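Local coordinates for structural protein VP1 (Trichodysplasia spinulosa-associated polyomavirus, PDB 4U60) that forms the pentameric building block of the polyomavirus capsid and binds sialylated glycans such as the GM1 oligosaccharide at its surface, at residues C[246-251]-C[265-270]; C[95-100]-C[131-136]; C[30-35]-C[65-70]; C[202-207]-C[223-228]. All coordinates share one frame; numbering follows the deposited sequence. Where two conformers were deposited one is given.

Interaction 1 of 4, residues C[246-251]-C[265-270]; sequences CCDIVG and LPRYFN
Asp-248 and Arg-267 meet in a side-on, two-point salt bridge that is wholly buried. Arg-267 NH2 donates to Asp-248 OD1 at 2.8 Å, and Arg-267 NE donates to Asp-248 OD2 at 2.9 Å. Each oxygen is approached on its syn side, and the carboxylate and guanidinium planes lie only 29° apart, so the two groups hold each other flat. The bend of the arginine at chi3 (-78°) turns NE and NH2 together onto the acid. Neither oxygen of Asp-248 rests on the arginine alone: OD1 also takes a hydrogen bond from His-131 ND1, and OD2 accepts one at 2.7 Å from a water that donates its other proton to the Leu-265 carbonyl. NH1, the remaining guanidinium nitrogen, is bonded to Thr-97 OG1. This gathering of donors would be expected to keep the carboxylate ionised. The backbones are joined more sparsely, by a bond of 3.1 Å from Leu-265 N to Asp-248 O. Apolar contacts flank the bridge. Val-250 CG1 lies 3.8 Å from Leu-265 CD1, the two side chains crossing at about a right angle, and at the other end Cys-246 SG sits at the edge of the Phe-269 ring, 4.0 Å from its CZ. The segments belong to the hairpin of strands 241-254 and 260-279 in the jelly roll, splayed here at 143°. Strand 129-136 pairs with the first through Cys-247 and Ile-249, while Val-99 of strand 86-99 packs on Asp-248, Leu-265 and Arg-267.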
# COMPACT_ATOMS: atom_id res chain seq x y z
N CYS C 246 1.18 -21.69 -13.87
CA CYS C 246 0.66 -20.78 -12.85
C CYS C 246 0.33 -21.46 -11.54
O CYS C 246 0.33 -22.70 -11.46
CB CYS C 246 -0.56 -20.01 -13.37
SG CYS C 246 -2.00 -21.04 -13.76
N CYS C 247 0.07 -20.64 -10.52
CA CYS C 247 -0.50 -21.11 -9.28
C CYS C 247 -1.18 -19.91 -8.64
O CYS C 247 -0.59 -18.84 -8.57
CB CYS C 247 0.56 -21.70 -8.36
SG CYS C 247 -0.12 -22.45 -6.86
N ASP C 248 -2.41 -20.09 -8.18
CA ASP C 248 -3.17 -19.01 -7.54
C ASP C 248 -3.90 -19.48 -6.29
O ASP C 248 -5.06 -19.88 -6.34
CB ASP C 248 -4.14 -18.38 -8.55
CG ASP C 248 -3.42 -17.63 -9.64
OD1 ASP C 248 -2.98 -16.48 -9.36
OD2 ASP C 248 -3.25 -18.20 -10.75
N ILE C 249 -3.21 -19.41 -5.16
CA ILE C 249 -3.79 -19.74 -3.87
C ILE C 249 -4.39 -18.47 -3.28
O ILE C 249 -3.71 -17.44 -3.23
CB ILE C 249 -2.69 -20.24 -2.92
CG1 ILE C 249 -2.11 -21.55 -3.46
CG2 ILE C 249 -3.20 -20.36 -1.49
CD1 ILE C 249 -0.82 -21.99 -2.81
N VAL C 250 -5.64 -18.53 -2.86
CA VAL C 250 -6.34 -17.33 -2.36
C VAL C 250 -6.64 -17.37 -0.87
O VAL C 250 -7.18 -16.41 -0.34
CB VAL C 250 -7.60 -17.00 -3.17
CG1 VAL C 250 -7.25 -16.60 -4.58
CG2 VAL C 250 -8.56 -18.19 -3.17
N GLY C 251 -6.25 -18.45 -0.21
CA GLY C 251 -6.40 -18.57 1.23
C GLY C 251 -6.81 -19.98 1.64
O GLY C 251 -6.65 -20.96 0.87
N LEU C 265 -7.86 -20.66 -7.35
CA LEU C 265 -8.72 -20.20 -8.43
C LEU C 265 -8.05 -20.43 -9.79
O LEU C 265 -6.81 -20.48 -9.88
CB LEU C 265 -9.06 -18.72 -8.27
CG LEU C 265 -10.00 -18.38 -7.09
CD1 LEU C 265 -10.19 -16.88 -7.02
CD2 LEU C 265 -11.36 -19.07 -7.19
N PRO C 266 -8.87 -20.53 -10.84
CA PRO C 266 -8.32 -20.69 -12.18
C PRO C 266 -7.74 -19.38 -12.71
O PRO C 266 -8.05 -18.30 -12.21
CB PRO C 266 -9.52 -21.13 -13.02
CG PRO C 266 -10.75 -20.90 -12.19
CD PRO C 266 -10.33 -20.36 -10.86
N ARG C 267 -6.88 -19.50 -13.72
CA ARG C 267 -6.32 -18.35 -14.38
C ARG C 267 -6.55 -18.48 -15.88
O ARG C 267 -6.39 -19.56 -16.47
CB ARG C 267 -4.82 -18.25 -14.09
CG ARG C 267 -4.14 -17.06 -14.74
CD ARG C 267 -2.70 -16.95 -14.25
NE ARG C 267 -2.58 -16.37 -12.91
CZ ARG C 267 -2.43 -15.07 -12.64
NH1 ARG C 267 -2.42 -14.16 -13.62
NH2 ARG C 267 -2.30 -14.65 -11.39
N TYR C 268 -6.90 -17.35 -16.48
CA TYR C 268 -7.11 -17.21 -17.91
C TYR C 268 -5.93 -16.52 -18.56
O TYR C 268 -5.30 -15.66 -17.94
CB TYR C 268 -8.37 -16.37 -18.11
CG TYR C 268 -8.54 -15.86 -19.52
CD1 TYR C 268 -9.18 -16.65 -20.48
CD2 TYR C 268 -8.08 -14.61 -19.90
CE1 TYR C 268 -9.36 -16.19 -21.79
CE2 TYR C 268 -8.25 -14.15 -21.20
CZ TYR C 268 -8.90 -14.93 -22.13
OH TYR C 268 -9.08 -14.47 -23.42
N PHE C 269 -5.64 -16.88 -19.80
CA PHE C 269 -4.56 -16.28 -20.58
C PHE C 269 -5.00 -16.01 -22.01
O PHE C 269 -5.63 -16.86 -22.63
CB PHE C 269 -3.35 -17.22 -20.67
CG PHE C 269 -2.80 -17.69 -19.36
CD1 PHE C 269 -3.36 -18.80 -18.73
CD2 PHE C 269 -1.67 -17.09 -18.79
CE1 PHE C 269 -2.82 -19.30 -17.55
CE2 PHE C 269 -1.16 -17.59 -17.59
CZ PHE C 269 -1.75 -18.68 -16.99
N ASN C 270 -4.60 -14.86 -22.52
CA ASN C 270 -4.71 -14.54 -23.94
C ASN C 270 -3.36 -14.03 -24.39
O ASN C 270 -2.93 -12.95 -23.99
CB ASN C 270 -5.81 -13.51 -24.20
CG ASN C 270 -6.06 -13.26 -25.69
OD1 ASN C 270 -7.06 -13.71 -26.25
ND2 ASN C 270 -5.14 -12.56 -26.33
O HOH W 1 -4.37 -20.68 -11.08

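Interaction 2 of 4, residues C[95-100]-C[131-136]; sequences VKTEVV and HMFAVG
Phe-133 holds its CG between the backbone N and the carbonyl carbon (chi1 71°), which lifts the ring off strand 131-136 to meet Thr-97; the threonine in turn has OG1 opposite its own backbone N (chi1 180°), leaving the methyl CG2 to meet the ring. The two side chains come from opposite directions, and CG2 stands over one face of Phe-133, 3.8 Å from the ring centroid and 15° off the normal, a clear CH-pi contact. Its closest ring atom is CZ, at 3.7 Å. Thr-97 OG1 is engaged elsewhere, with Tyr-268 O and Arg-267 NH1. Val-95 slides past the same ring, its CG1 lying 4.1 Å from Phe-133 CE2, and the same methyl reaches Val-135 CG2 at 4.4 Å. At the far end Val-99 CG2 makes a looser approach to the ring of His-131, whose ND1 is hydrogen-bonded to Asp-248 OD1. No hydrogen bond crosses the contact: the strand axes come no closer than 9.8 Å, and the two segments meet through side chains. This is the packing of one jelly-roll layer on the other. Strand 95-99 pairs with 260-279 and with the short strand 225-226, whereas strand 131-136 lies between 241-254 and 201-208, from which Tyr-204 stacks on Phe-133.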
# COMPACT_ATOMS: atom_id res chain seq x y z
N VAL C 95 0.83 -10.91 -23.05
CA VAL C 95 -0.22 -11.74 -22.47
C VAL C 95 -1.17 -10.86 -21.68
O VAL C 95 -0.73 -9.95 -20.97
CB VAL C 95 0.34 -12.87 -21.58
CG1 VAL C 95 1.22 -12.32 -20.46
CG2 VAL C 95 -0.78 -13.74 -21.04
N LYS C 96 -2.46 -11.15 -21.81
CA LYS C 96 -3.49 -10.62 -20.90
C LYS C 96 -3.88 -11.81 -20.04
O LYS C 96 -4.31 -12.84 -20.54
CB LYS C 96 -4.69 -10.08 -21.68
CG LYS C 96 -4.33 -8.99 -22.67
CD LYS C 96 -5.54 -8.42 -23.40
CE LYS C 96 -6.37 -7.48 -22.53
NZ LYS C 96 -7.64 -7.09 -23.18
N THR C 97 -3.71 -11.70 -18.74
CA THR C 97 -4.04 -12.81 -17.85
C THR C 97 -4.84 -12.30 -16.66
O THR C 97 -4.59 -11.18 -16.19
CB THR C 97 -2.75 -13.56 -17.42
OG1 THR C 97 -3.05 -14.64 -16.54
CG2 THR C 97 -1.74 -12.63 -16.73
N GLU C 98 -5.74 -13.14 -16.16
CA GLU C 98 -6.65 -12.80 -15.06
C GLU C 98 -6.93 -14.00 -14.23
O GLU C 98 -7.03 -15.12 -14.75
CB GLU C 98 -8.02 -12.36 -15.57
CG GLU C 98 -8.07 -11.23 -16.54
CD GLU C 98 -9.47 -11.02 -17.10
OE1 GLU C 98 -9.52 -10.75 -18.30
OE2 GLU C 98 -10.48 -11.06 -16.35
N VAL C 99 -7.11 -13.76 -12.94
CA VAL C 99 -7.63 -14.76 -12.03
C VAL C 99 -9.14 -14.74 -12.15
O VAL C 99 -9.76 -13.68 -12.14
CB VAL C 99 -7.21 -14.48 -10.58
CG1 VAL C 99 -7.88 -15.46 -9.61
CG2 VAL C 99 -5.70 -14.54 -10.46
N VAL C 100 -9.72 -15.92 -12.31
CA VAL C 100 -11.15 -16.09 -12.57
C VAL C 100 -11.86 -16.46 -11.30
O VAL C 100 -11.31 -17.18 -10.48
CB VAL C 100 -11.36 -17.20 -13.61
CG1 VAL C 100 -12.83 -17.38 -13.97
CG2 VAL C 100 -10.55 -16.90 -14.86
N HIS C 131 0.52 -16.14 -5.86
CA HIS C 131 0.10 -15.94 -7.24
C HIS C 131 1.31 -15.86 -8.13
O HIS C 131 2.17 -15.00 -7.92
CB HIS C 131 -0.74 -14.67 -7.39
CG HIS C 131 -1.95 -14.72 -6.54
ND1 HIS C 131 -3.07 -15.41 -6.92
CD2 HIS C 131 -2.19 -14.28 -5.28
CE1 HIS C 131 -3.97 -15.37 -5.95
NE2 HIS C 131 -3.45 -14.68 -4.95
N MET C 132 1.37 -16.76 -9.10
CA MET C 132 2.42 -16.65 -10.07
C MET C 132 1.95 -17.16 -11.41
O MET C 132 1.02 -17.96 -11.53
CB MET C 132 3.68 -17.37 -9.60
CG MET C 132 3.56 -18.88 -9.61
SD MET C 132 3.87 -19.65 -11.22
CE MET C 132 5.61 -19.40 -11.51
N PHE C 133 2.55 -16.61 -12.46
CA PHE C 133 2.34 -17.16 -13.79
C PHE C 133 3.63 -17.02 -14.57
O PHE C 133 4.52 -16.23 -14.24
CB PHE C 133 1.15 -16.52 -14.54
CG PHE C 133 1.39 -15.10 -14.98
CD1 PHE C 133 1.14 -14.04 -14.13
CD2 PHE C 133 1.86 -14.84 -16.25
CE1 PHE C 133 1.34 -12.73 -14.52
CE2 PHE C 133 2.08 -13.52 -16.64
CZ PHE C 133 1.81 -12.47 -15.78
N ALA C 134 3.75 -17.86 -15.59
CA ALA C 134 4.90 -17.86 -16.46
C ALA C 134 4.46 -18.21 -17.87
O ALA C 134 3.54 -19.04 -18.07
CB ALA C 134 5.93 -18.85 -15.97
N VAL C 135 5.05 -17.54 -18.83
CA VAL C 135 4.85 -17.82 -20.26
C VAL C 135 6.22 -17.95 -20.89
O VAL C 135 7.08 -17.07 -20.73
CB VAL C 135 4.04 -16.71 -20.97
CG1 VAL C 135 3.81 -17.05 -22.45
CG2 VAL C 135 2.71 -16.47 -20.27
N GLY C 136 6.45 -19.05 -21.61
CA GLY C 136 7.74 -19.28 -22.25
C GLY C 136 7.67 -20.18 -23.45
O GLY C 136 6.63 -20.72 -23.81

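Interaction 3 of 4, residues C[30-35]-C[65-70]; sequences NTRMGQ and IPTYST
Arg-32, Met-33 and Ser-69 carry this contact in the jelly roll, where a loop segment, 30-35, following strand 12-29, runs roughly antiparallel (160° apart) to segment 65-70, which leads into strand 69-74. The aliphatic part of Arg-32 does the touching: its CB lies 3.3 Å from Thr-67 OG1 and its CG 3.5 Å from Ser-69 OG. With CG beside the backbone N and a bend at chi2 (-66°), the chain then leads its guanidinium away, to a salt bridge with Asp-183 and a bond from NH1 back to Thr-31 O. A water further binds Arg-32 to Ser-69, accepting from Arg-32 N while donating to Ser-69 OG and to Thr-67 O. Met-33 starts out away from the other segment, but bends at chi2 and chi3 return its end to Pro-66, where CE rests 3.8 Å from Pro-66 CB; Ile-249 of strand 241-254 packs against both residues. Ser-69 OG also approaches Asn-30 O at 2.9 Å. A second water donates to Arg-32 O and Ile-65 O and accepts from Thr-67 OG1. The direct backbone link is Thr-67 N to Arg-32 O, 2.9 Å long and nearly straight, with an N-H...O angle of 173°.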
# COMPACT_ATOMS: atom_id res chain seq x y z
N ASN C 30 -7.11 -24.70 -14.70
CA ASN C 30 -7.72 -24.91 -13.41
C ASN C 30 -6.67 -25.17 -12.34
O ASN C 30 -5.56 -25.65 -12.60
CB ASN C 30 -8.76 -26.03 -13.45
CG ASN C 30 -10.12 -25.53 -13.88
OD1 ASN C 30 -10.65 -24.59 -13.29
ND2 ASN C 30 -10.68 -26.12 -14.91
N THR C 31 -7.05 -24.82 -11.12
CA THR C 31 -6.16 -24.87 -9.98
C THR C 31 -5.85 -26.31 -9.56
O THR C 31 -6.67 -27.24 -9.79
CB THR C 31 -6.75 -24.07 -8.80
OG1 THR C 31 -5.74 -23.75 -7.86
CG2 THR C 31 -7.85 -24.84 -8.10
N ARG C 32 -4.65 -26.50 -8.99
CA ARG C 32 -4.19 -27.80 -8.52
C ARG C 32 -3.80 -27.72 -7.05
O ARG C 32 -2.64 -27.74 -6.66
CB ARG C 32 -3.05 -28.32 -9.39
CG ARG C 32 -3.40 -28.39 -10.88
CD ARG C 32 -4.47 -29.43 -11.13
NE ARG C 32 -4.93 -29.54 -12.51
CZ ARG C 32 -6.19 -29.38 -12.91
NH1 ARG C 32 -7.15 -29.03 -12.06
NH2 ARG C 32 -6.49 -29.59 -14.19
N MET C 33 -4.83 -27.65 -6.21
CA MET C 33 -4.62 -27.52 -4.79
C MET C 33 -4.44 -28.81 -4.02
O MET C 33 -3.99 -28.79 -2.88
CB MET C 33 -5.79 -26.75 -4.19
CG MET C 33 -5.88 -25.28 -4.63
SD MET C 33 -4.49 -24.25 -4.10
CE MET C 33 -3.47 -24.24 -5.57
N GLY C 34 -4.81 -29.94 -4.63
CA GLY C 34 -4.64 -31.25 -3.99
C GLY C 34 -5.73 -32.22 -4.39
O GLY C 34 -5.45 -33.39 -4.65
N GLN C 35 -6.97 -31.76 -4.39
CA GLN C 35 -8.07 -32.53 -4.95
C GLN C 35 -8.26 -31.97 -6.36
O GLN C 35 -8.90 -30.94 -6.57
CB GLN C 35 -9.29 -32.39 -4.08
CG GLN C 35 -10.41 -33.40 -4.30
CD GLN C 35 -10.62 -33.78 -5.75
OE1 GLN C 35 -9.89 -34.63 -6.31
NE2 GLN C 35 -11.65 -33.18 -6.36
N ILE C 65 -1.22 -30.90 -0.56
CA ILE C 65 -0.27 -29.89 -0.96
C ILE C 65 -0.50 -29.39 -2.40
O ILE C 65 -0.70 -30.16 -3.33
CB ILE C 65 1.19 -30.25 -0.69
CG1 ILE C 65 1.56 -31.36 -1.61
CG2 ILE C 65 1.52 -30.54 0.80
CD1 ILE C 65 2.23 -30.78 -2.82
N PRO C 66 -0.50 -28.07 -2.55
CA PRO C 66 -0.67 -27.45 -3.85
C PRO C 66 0.50 -27.70 -4.81
O PRO C 66 1.65 -27.78 -4.38
CB PRO C 66 -0.77 -25.97 -3.52
CG PRO C 66 -1.36 -25.95 -2.14
CD PRO C 66 -0.78 -27.14 -1.45
N THR C 67 0.17 -27.80 -6.11
CA THR C 67 1.16 -28.01 -7.15
C THR C 67 0.96 -26.97 -8.24
O THR C 67 -0.06 -26.26 -8.27
CB THR C 67 1.07 -29.42 -7.76
OG1 THR C 67 -0.28 -29.69 -8.14
CG2 THR C 67 1.54 -30.46 -6.76
N TYR C 68 1.95 -26.82 -9.10
CA TYR C 68 1.83 -25.92 -10.26
C TYR C 68 0.86 -26.46 -11.30
O TYR C 68 0.80 -27.68 -11.59
CB TYR C 68 3.17 -25.65 -10.91
CG TYR C 68 4.13 -24.87 -10.03
CD1 TYR C 68 3.95 -23.51 -9.86
CD2 TYR C 68 5.16 -25.49 -9.35
CE1 TYR C 68 4.82 -22.77 -9.07
CE2 TYR C 68 6.02 -24.78 -8.54
CZ TYR C 68 5.83 -23.41 -8.38
OH TYR C 68 6.67 -22.67 -7.58
N SER C 69 0.06 -25.55 -11.87
CA SER C 69 -0.66 -25.84 -13.08
C SER C 69 0.25 -25.56 -14.27
O SER C 69 1.03 -24.61 -14.25
CB SER C 69 -1.88 -24.94 -13.19
OG SER C 69 -2.75 -25.14 -12.08
N THR C 70 0.13 -26.35 -15.32
CA THR C 70 0.92 -26.11 -16.52
C THR C 70 0.31 -26.80 -17.74
O THR C 70 -0.40 -27.80 -17.64
CB THR C 70 2.39 -26.55 -16.33
OG1 THR C 70 3.22 -25.98 -17.35
CG2 THR C 70 2.53 -28.06 -16.34
O HOH W 2 -2.27 -24.82 -9.40
O HOH W 3 -1.78 -30.73 -6.11

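Interaction 4 of 4, residues C[202-207]-C[223-228]; sequences RYYGSY and VTTVLL. With EDO (1,2-ethanediol), chain S.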
# COMPACT_ATOMS: atom_id res chain seq x y z
N ARG C 202 9.20 -15.81 -19.26
CA ARG C 202 9.00 -14.70 -18.33
C ARG C 202 8.13 -15.21 -17.21
O ARG C 202 7.11 -15.85 -17.46
CB ARG C 202 8.30 -13.54 -19.02
CG ARG C 202 8.91 -13.13 -20.34
CD ARG C 202 10.38 -12.72 -20.22
NE ARG C 202 10.82 -12.30 -21.54
CZ ARG C 202 11.68 -12.95 -22.32
NH1 ARG C 202 12.35 -14.04 -21.91
NH2 ARG C 202 11.89 -12.48 -23.52
N TYR C 203 8.51 -14.94 -15.97
CA TYR C 203 7.66 -15.33 -14.83
C TYR C 203 7.50 -14.18 -13.84
O TYR C 203 8.36 -13.29 -13.74
CB TYR C 203 8.17 -16.60 -14.11
CG TYR C 203 9.58 -16.51 -13.56
CD1 TYR C 203 9.84 -15.92 -12.32
CD2 TYR C 203 10.65 -17.04 -14.27
CE1 TYR C 203 11.14 -15.85 -11.82
CE2 TYR C 203 11.94 -16.98 -13.78
CZ TYR C 203 12.19 -16.38 -12.57
OH TYR C 203 13.46 -16.31 -12.08
N TYR C 204 6.36 -14.19 -13.15
CA TYR C 204 5.96 -13.12 -12.25
C TYR C 204 5.28 -13.78 -11.09
O TYR C 204 4.35 -14.56 -11.29
CB TYR C 204 4.97 -12.13 -12.92
CG TYR C 204 5.37 -11.71 -14.30
CD1 TYR C 204 5.17 -12.56 -15.39
CD2 TYR C 204 5.95 -10.48 -14.54
CE1 TYR C 204 5.57 -12.20 -16.67
CE2 TYR C 204 6.33 -10.11 -15.83
CZ TYR C 204 6.13 -10.97 -16.89
OH TYR C 204 6.49 -10.64 -18.19
N GLY C 205 5.67 -13.42 -9.87
CA GLY C 205 5.05 -14.04 -8.71
C GLY C 205 5.00 -13.13 -7.50
O GLY C 205 5.76 -12.16 -7.38
N SER C 206 4.05 -13.44 -6.60
CA SER C 206 3.91 -12.76 -5.33
C SER C 206 3.43 -13.71 -4.25
O SER C 206 2.77 -14.71 -4.53
CB SER C 206 2.92 -11.60 -5.43
OG SER C 206 1.65 -12.07 -5.78
N TYR C 207 3.77 -13.37 -3.02
CA TYR C 207 3.36 -14.15 -1.86
C TYR C 207 2.98 -13.16 -0.76
O TYR C 207 3.75 -12.23 -0.46
CB TYR C 207 4.51 -15.02 -1.38
CG TYR C 207 4.28 -15.77 -0.10
CD1 TYR C 207 4.61 -15.19 1.14
CD2 TYR C 207 3.78 -17.06 -0.11
CE1 TYR C 207 4.42 -15.89 2.33
CE2 TYR C 207 3.58 -17.77 1.08
CZ TYR C 207 3.91 -17.17 2.29
OH TYR C 207 3.75 -17.90 3.47
N VAL C 223 -5.67 -5.07 -18.95
CA VAL C 223 -4.22 -4.99 -18.70
C VAL C 223 -3.44 -5.99 -19.57
O VAL C 223 -3.72 -7.20 -19.56
CB VAL C 223 -3.89 -5.25 -17.21
CG1 VAL C 223 -2.39 -5.30 -16.98
CG2 VAL C 223 -4.52 -4.17 -16.32
N THR C 224 -2.46 -5.47 -20.29
CA THR C 224 -1.59 -6.26 -21.18
C THR C 224 -0.19 -6.29 -20.57
O THR C 224 0.35 -5.25 -20.21
CB THR C 224 -1.57 -5.65 -22.57
OG1 THR C 224 -2.88 -5.74 -23.16
CG2 THR C 224 -0.58 -6.38 -23.49
N THR C 225 0.36 -7.48 -20.41
CA THR C 225 1.73 -7.65 -19.90
C THR C 225 2.65 -7.91 -21.10
O THR C 225 2.45 -8.87 -21.82
CB THR C 225 1.80 -8.84 -18.95
OG1 THR C 225 0.86 -8.66 -17.86
CG2 THR C 225 3.21 -9.01 -18.41
N VAL C 226 3.62 -7.04 -21.32
CA VAL C 226 4.57 -7.17 -22.42
C VAL C 226 5.59 -8.25 -22.05
O VAL C 226 6.18 -8.21 -20.97
CB VAL C 226 5.26 -5.82 -22.70
CG1 VAL C 226 6.35 -5.98 -23.75
CG2 VAL C 226 4.23 -4.78 -23.15
N LEU C 227 5.77 -9.22 -22.95
CA LEU C 227 6.70 -10.33 -22.75
C LEU C 227 8.06 -10.12 -23.44
O LEU C 227 8.98 -10.94 -23.29
CB LEU C 227 6.06 -11.65 -23.21
CG LEU C 227 4.80 -12.07 -22.45
CD1 LEU C 227 4.13 -13.22 -23.20
CD2 LEU C 227 5.14 -12.50 -21.03
N LEU C 228 8.18 -9.05 -24.21
CA LEU C 228 9.45 -8.71 -24.85
C LEU C 228 10.51 -8.38 -23.79
O LEU C 228 10.23 -7.74 -22.78
CB LEU C 228 9.26 -7.52 -25.77
CG LEU C 228 8.23 -7.69 -26.89
CD1 LEU C 228 8.27 -6.48 -27.82
CD2 LEU C 228 8.45 -8.97 -27.69
C1 EDO S . 13.72 -14.86 -25.24
O1 EDO S . 14.17 -13.62 -24.68
C2 EDO S . 14.49 -15.20 -26.52
O2 EDO S . 14.87 -16.59 -26.55
O HOH W 4 7.66 -8.34 -18.79
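A backbone carbonyl, that of Leu-227, receives the side chain of Arg-202 across this contact, although the two segments share no backbone hydrogen bond. Arg-202 NE donates to Leu-227 O at 2.9 Å, with an N-H...O angle of 135° and the nitrogen tilted 27° from the carbonyl plane; NH2 adds a weak bond to the same oxygen. The turn at chi2 (-59°) carries the guanidinium round to this carbonyl while CG stays 3.9 Å from Leu-227 CD2. On the guanidinium edge a 1,2-ethanediol, probably from the crystallisation liquor, accepts from NH2 through its O1 at 2.8 Å and more weakly from NH1; it is also bonded to Asn-200. Tyr-204 reaches the other segment with its hydroxyl end. Leu-227 CD2 lies at the edge of its ring, 3.7 Å from OH, and Thr-225, whose side chain points against that of Tyr-204, brings CG2 to the same 3.7 Å from OH. Between Tyr-204 OH and Val-226 O sits a water, 2.6 Å from each, which donates to the carbonyl. Strand 201-208 pairs with 129-136, and 225-226 with 86-99, so the contact joins the two sheet layers. Residues 204-207 also pair antiparallel with a strand of a neighbouring subunit, the sheet continuation between jelly rolls that is characteristic of the polyomavirus VP1 pentamer.

In the fold
From the N terminus, interaction 3 comes first: it closes the loop of about thirty residues that follows strand 12-29, bringing the chain back as it enters strand 69-74. Interaction 2 then joins strand 86-99 to strand 129-136 across the long excursion between them. Interaction 4 sets strand 201-208 against the short strand 225-226, and interaction 1 closes the hairpin 241-254/260-279. The four follow in series, without nesting or crossing, yet converge in space. Interactions 1 and 2 touch through Asp-248 and His-131, 2 and 4 share neighbouring strands, and 3 meets 1 through Cys-246 and Ser-69. Interactions 3 and 4 stand farthest apart, their centres about 20 Å from each other.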